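Local coordinates for protein GH3 beta-N-acetylglucosaminidase (Paenibacillaceae, PDB 6K5J) that removes terminal N-acetylglucosamine residues from beta-linked sugars, as a family 3 glycoside hydrolase with a TIM-barrel N-terminal domain, at residues L479-R485 with T498-E504. Residues are numbered along the deposited sequence; the frame is centred on the assembly and turned at random.
Sequences LIVASAR and TFFAAYE
Phe499 leans forward along the sheet, past Val481 to Ser483, a worked example of how parallel strands combine backbone pairing with side-chain cover. Its CG stands anti to the backbone N (chi1 -176°), which carries the ring along the strands toward Ser483. CB and CG lead into the ring; on one side CD2 lies 3.8 Å from Val481 CG1 and close to Val481 CB, and CE2 touches that CG1 methyl. On the other side CE1 comes 3.5 Å from Ser483 OG, and at the tip CZ arrives 3.2 Å from Ser483 OG and packs against Ser483 CB; Val481 CG1 and Ser483 OG both meet the ring obliquely. Exchanging Phe499 for an alanine would probably open a gap beside Val481 CG1 and strip Ser483 of its aromatic neighbour. Beneath this layer, strands 479-483 and 499-501 run parallel, joined by backbone bonds: Val481 N to Thr498 O, Phe500 N to Val481 O at 2.8 Å, Ser483 N to Phe500 O, and Ala502 N to Ser483 O. On the other face Ile480 CG2 meets the edge of the Phe500 ring, 3.7 Å from CE1, while Phe382 stacks edge-to-face with that ring and helix 507-517 covers it. Water bridges tie the segments at both ends: one water links Leu479 O with Thr498 OG1, and another receives a bond from Ser483 OG (2.9 Å) and from Tyr503 N while donating to Arg485 O. Strand 479-483 pairs on its other side with 450-455, in a mixed six-stranded sheet consistent with the alpha/beta sandwich domain that follows the TIM barrel in many family 3 glycosidases. Ser483 thus brings a hydroxyl into this otherwise largely apolar face, where the second water satisfies it and three bonds grip that water, so the two segments stay joined past the last strand pair.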
ATOM      1  N   LEU A 479     -32.520   2.858   0.235  1.00 27.71           N
ATOM      2  CA  LEU A 479     -31.098   3.174   0.332  1.00 25.53           C
ATOM      3  C   LEU A 479     -30.273   1.892   0.340  1.00 25.30           C
ATOM      4  O   LEU A 479     -30.552   0.977   1.121  1.00 26.24           O
ATOM      5  CB  LEU A 479     -30.813   3.970   1.604  1.00 26.10           C
ATOM      6  CG  LEU A 479     -29.330   4.188   1.938  1.00 22.37           C
ATOM      7  CD1 LEU A 479     -28.715   5.136   0.926  1.00 21.64           C
ATOM      8  CD2 LEU A 479     -29.182   4.737   3.359  1.00 23.52           C
ATOM      9  N   ILE A 480     -29.266   1.830  -0.531  1.00 22.82           N
ATOM     10  CA  ILE A 480     -28.206   0.829  -0.472  1.00 23.40           C
ATOM     11  C   ILE A 480     -26.899   1.558  -0.183  1.00 22.55           C
ATOM     12  O   ILE A 480     -26.616   2.594  -0.791  1.00 22.69           O
ATOM     13  CB  ILE A 480     -28.087   0.036  -1.792  1.00 26.35           C
ATOM     14  CG1 ILE A 480     -29.340  -0.799  -2.058  1.00 26.79           C
ATOM     15  CG2 ILE A 480     -26.834  -0.862  -1.799  1.00 21.94           C
ATOM     16  CD1 ILE A 480     -29.394  -1.352  -3.494  1.00 28.02           C
ATOM     17  N   VAL A 481     -26.089   1.018   0.720  1.00 22.34           N
ATOM     18  CA  VAL A 481     -24.755   1.551   0.982  1.00 20.16           C
ATOM     19  C   VAL A 481     -23.729   0.518   0.525  1.00 20.04           C
ATOM     20  O   VAL A 481     -23.865  -0.676   0.814  1.00 20.88           O
ATOM     21  CB  VAL A 481     -24.574   1.915   2.466  1.00 22.38           C
ATOM     22  CG1 VAL A 481     -23.177   2.509   2.719  1.00 23.68           C
ATOM     23  CG2 VAL A 481     -25.645   2.907   2.890  1.00 22.24           C
ATOM     24  N   ALA A 482     -22.720   0.975  -0.209  1.00 19.08           N
ATOM     25  CA  ALA A 482     -21.611   0.138  -0.644  1.00 19.52           C
ATOM     26  C   ALA A 482     -20.324   0.842  -0.250  1.00 20.59           C
ATOM     27  O   ALA A 482     -20.054   1.949  -0.724  1.00 20.53           O
ATOM     28  CB  ALA A 482     -21.660  -0.108  -2.155  1.00 18.62           C
ATOM     29  N   SER A 483     -19.545   0.222   0.632  1.00 20.11           N
ATOM     30  CA  SER A 483     -18.310   0.838   1.090  1.00 17.95           C
ATOM     31  C   SER A 483     -17.215   0.589   0.065  1.00 20.51           C
ATOM     32  O   SER A 483     -17.028  -0.545  -0.396  1.00 20.89           O
ATOM     33  CB  SER A 483     -17.901   0.297   2.465  1.00 19.15           C
ATOM     34  OG  SER A 483     -17.922  -1.123   2.498  1.00 18.86           O
ATOM     35  N   ALA A 484     -16.504   1.655  -0.298  1.00 18.88           N
ATOM     36  CA  ALA A 484     -15.416   1.592  -1.268  1.00 20.69           C
ATOM     37  C   ALA A 484     -14.059   1.852  -0.628  1.00 19.76           C
ATOM     38  O   ALA A 484     -13.069   2.064  -1.342  1.00 18.53           O
ATOM     39  CB  ALA A 484     -15.659   2.584  -2.409  1.00 17.78           C
ATOM     40  N   ARG A 485     -13.992   1.874   0.700  1.00 19.20           N
ATOM     41  CA  ARG A 485     -12.708   1.678   1.351  1.00 19.11           C
ATOM     42  C   ARG A 485     -12.902   0.715   2.523  1.00 17.37           C
ATOM     43  O   ARG A 485     -13.260  -0.442   2.286  1.00 18.53           O
ATOM     44  CB  ARG A 485     -12.067   3.012   1.755  1.00 20.97           C
ATOM     45  CG  ARG A 485     -10.577   2.813   2.057  1.00 20.69           C
ATOM     46  CD  ARG A 485      -9.710   4.052   1.853  1.00 23.27           C
ATOM     47  NE  ARG A 485      -8.329   3.716   2.205  1.00 21.75           N
ATOM     48  CZ  ARG A 485      -7.241   4.189   1.598  1.00 28.23           C
ATOM     49  NH1 ARG A 485      -7.343   5.053   0.595  1.00 26.25           N
ATOM     50  NH2 ARG A 485      -6.040   3.792   2.003  1.00 24.45           N
ATOM     51  N   THR A 498     -29.160  -2.257   3.980  1.00 22.55           N
ATOM     52  CA  THR A 498     -28.433  -3.022   2.971  1.00 21.93           C
ATOM     53  C   THR A 498     -27.039  -2.434   2.845  1.00 20.59           C
ATOM     54  O   THR A 498     -26.897  -1.259   2.493  1.00 22.59           O
ATOM     55  CB  THR A 498     -29.145  -2.976   1.616  1.00 25.33           C
ATOM     56  OG1 THR A 498     -30.519  -3.343   1.787  1.00 29.61           O
ATOM     57  CG2 THR A 498     -28.485  -3.922   0.620  1.00 23.62           C
ATOM     58  N   PHE A 499     -26.015  -3.248   3.124  1.00 21.86           N
ATOM     59  CA  PHE A 499     -24.632  -2.780   3.153  1.00 18.45           C
ATOM     60  C   PHE A 499     -23.740  -3.777   2.429  1.00 18.75           C
ATOM     61  O   PHE A 499     -23.703  -4.959   2.790  1.00 21.35           O
ATOM     62  CB  PHE A 499     -24.146  -2.579   4.595  1.00 18.34           C
ATOM     63  CG  PHE A 499     -22.752  -2.010   4.693  1.00 22.81           C
ATOM     64  CD1 PHE A 499     -21.642  -2.851   4.660  1.00 20.25           C
ATOM     65  CD2 PHE A 499     -22.550  -0.639   4.807  1.00 21.01           C
ATOM     66  CE1 PHE A 499     -20.343  -2.333   4.734  1.00 21.30           C
ATOM     67  CE2 PHE A 499     -21.265  -0.107   4.890  1.00 22.13           C
ATOM     68  CZ  PHE A 499     -20.144  -0.971   4.859  1.00 20.46           C
ATOM     69  N   PHE A 500     -23.003  -3.292   1.435  1.00 17.99           N
ATOM     70  CA  PHE A 500     -22.015  -4.065   0.692  1.00 19.32           C
ATOM     71  C   PHE A 500     -20.619  -3.548   1.011  1.00 19.17           C
ATOM     72  O   PHE A 500     -20.439  -2.378   1.354  1.00 19.79           O
ATOM     73  CB  PHE A 500     -22.234  -3.950  -0.823  1.00 19.47           C
ATOM     74  CG  PHE A 500     -23.504  -4.580  -1.317  1.00 22.25           C
ATOM     75  CD1 PHE A 500     -24.689  -3.848  -1.350  1.00 19.32           C
ATOM     76  CD2 PHE A 500     -23.512  -5.899  -1.775  1.00 19.04           C
ATOM     77  CE1 PHE A 500     -25.859  -4.414  -1.812  1.00 20.08           C
ATOM     78  CE2 PHE A 500     -24.682  -6.476  -2.233  1.00 21.65           C
ATOM     79  CZ  PHE A 500     -25.863  -5.730  -2.255  1.00 24.32           C
ATOM     80  N   ALA A 501     -19.616  -4.416   0.841  1.00 20.01           N
ATOM     81  CA  ALA A 501     -18.221  -3.995   0.887  1.00 18.60           C
ATOM     82  C   ALA A 501     -17.562  -4.278  -0.454  1.00 18.42           C
ATOM     83  O   ALA A 501     -17.637  -5.403  -0.967  1.00 19.87           O
ATOM     84  CB  ALA A 501     -17.448  -4.697   2.017  1.00 15.67           C
ATOM     85  N   ALA A 502     -16.900  -3.263  -1.010  1.00 17.56           N
ATOM     86  CA  ALA A 502     -16.057  -3.436  -2.186  1.00 17.50           C
ATOM     87  C   ALA A 502     -14.571  -3.283  -1.898  1.00 16.94           C
ATOM     88  O   ALA A 502     -13.755  -3.631  -2.764  1.00 17.78           O
ATOM     89  CB  ALA A 502     -16.456  -2.440  -3.291  1.00 16.97           C
ATOM     90  N   TYR A 503     -14.197  -2.754  -0.733  1.00 18.37           N
ATOM     91  CA  TYR A 503     -12.823  -2.659  -0.228  1.00 18.11           C
ATOM     92  C   TYR A 503     -11.941  -1.694  -1.017  1.00 18.50           C
ATOM     93  O   TYR A 503     -10.742  -1.572  -0.706  1.00 19.13           O
ATOM     94  CB  TYR A 503     -12.144  -4.042  -0.168  1.00 16.64           C
ATOM     95  CG  TYR A 503     -13.028  -5.086   0.478  1.00 17.71           C
ATOM     96  CD1 TYR A 503     -13.135  -5.169   1.861  1.00 17.55           C
ATOM     97  CD2 TYR A 503     -13.794  -5.964  -0.295  1.00 17.64           C
ATOM     98  CE1 TYR A 503     -13.955  -6.109   2.464  1.00 17.52           C
ATOM     99  CE2 TYR A 503     -14.623  -6.902   0.301  1.00 17.88           C
ATOM    100  CZ  TYR A 503     -14.689  -6.974   1.682  1.00 18.26           C
ATOM    101  OH  TYR A 503     -15.509  -7.907   2.287  1.00 16.62           O
ATOM    102  N   GLU A 504     -12.476  -1.008  -2.021  1.00 18.61           N
ATOM    103  CA  GLU A 504     -11.703  -0.091  -2.855  1.00 18.99           C
ATOM    104  C   GLU A 504     -12.673   0.541  -3.846  1.00 19.99           C
ATOM    105  O   GLU A 504     -13.810   0.083  -4.005  1.00 19.42           O
ATOM    106  CB  GLU A 504     -10.554  -0.792  -3.588  1.00 20.14           C
ATOM    107  CG  GLU A 504     -11.017  -1.924  -4.469  1.00 18.53           C
ATOM    108  CD  GLU A 504      -9.871  -2.771  -4.966  1.00 20.31           C
ATOM    109  OE1 GLU A 504      -8.885  -2.959  -4.217  1.00 20.34           O
ATOM    110  OE2 GLU A 504      -9.962  -3.243  -6.116  1.00 22.58           O
TER
HETATM  111  O   HOH W   1     -32.073  -1.197   1.198  1.00 35.51           O
HETATM  112  O   HOH W   2     -15.313  -2.098   1.842  1.00 18.92           O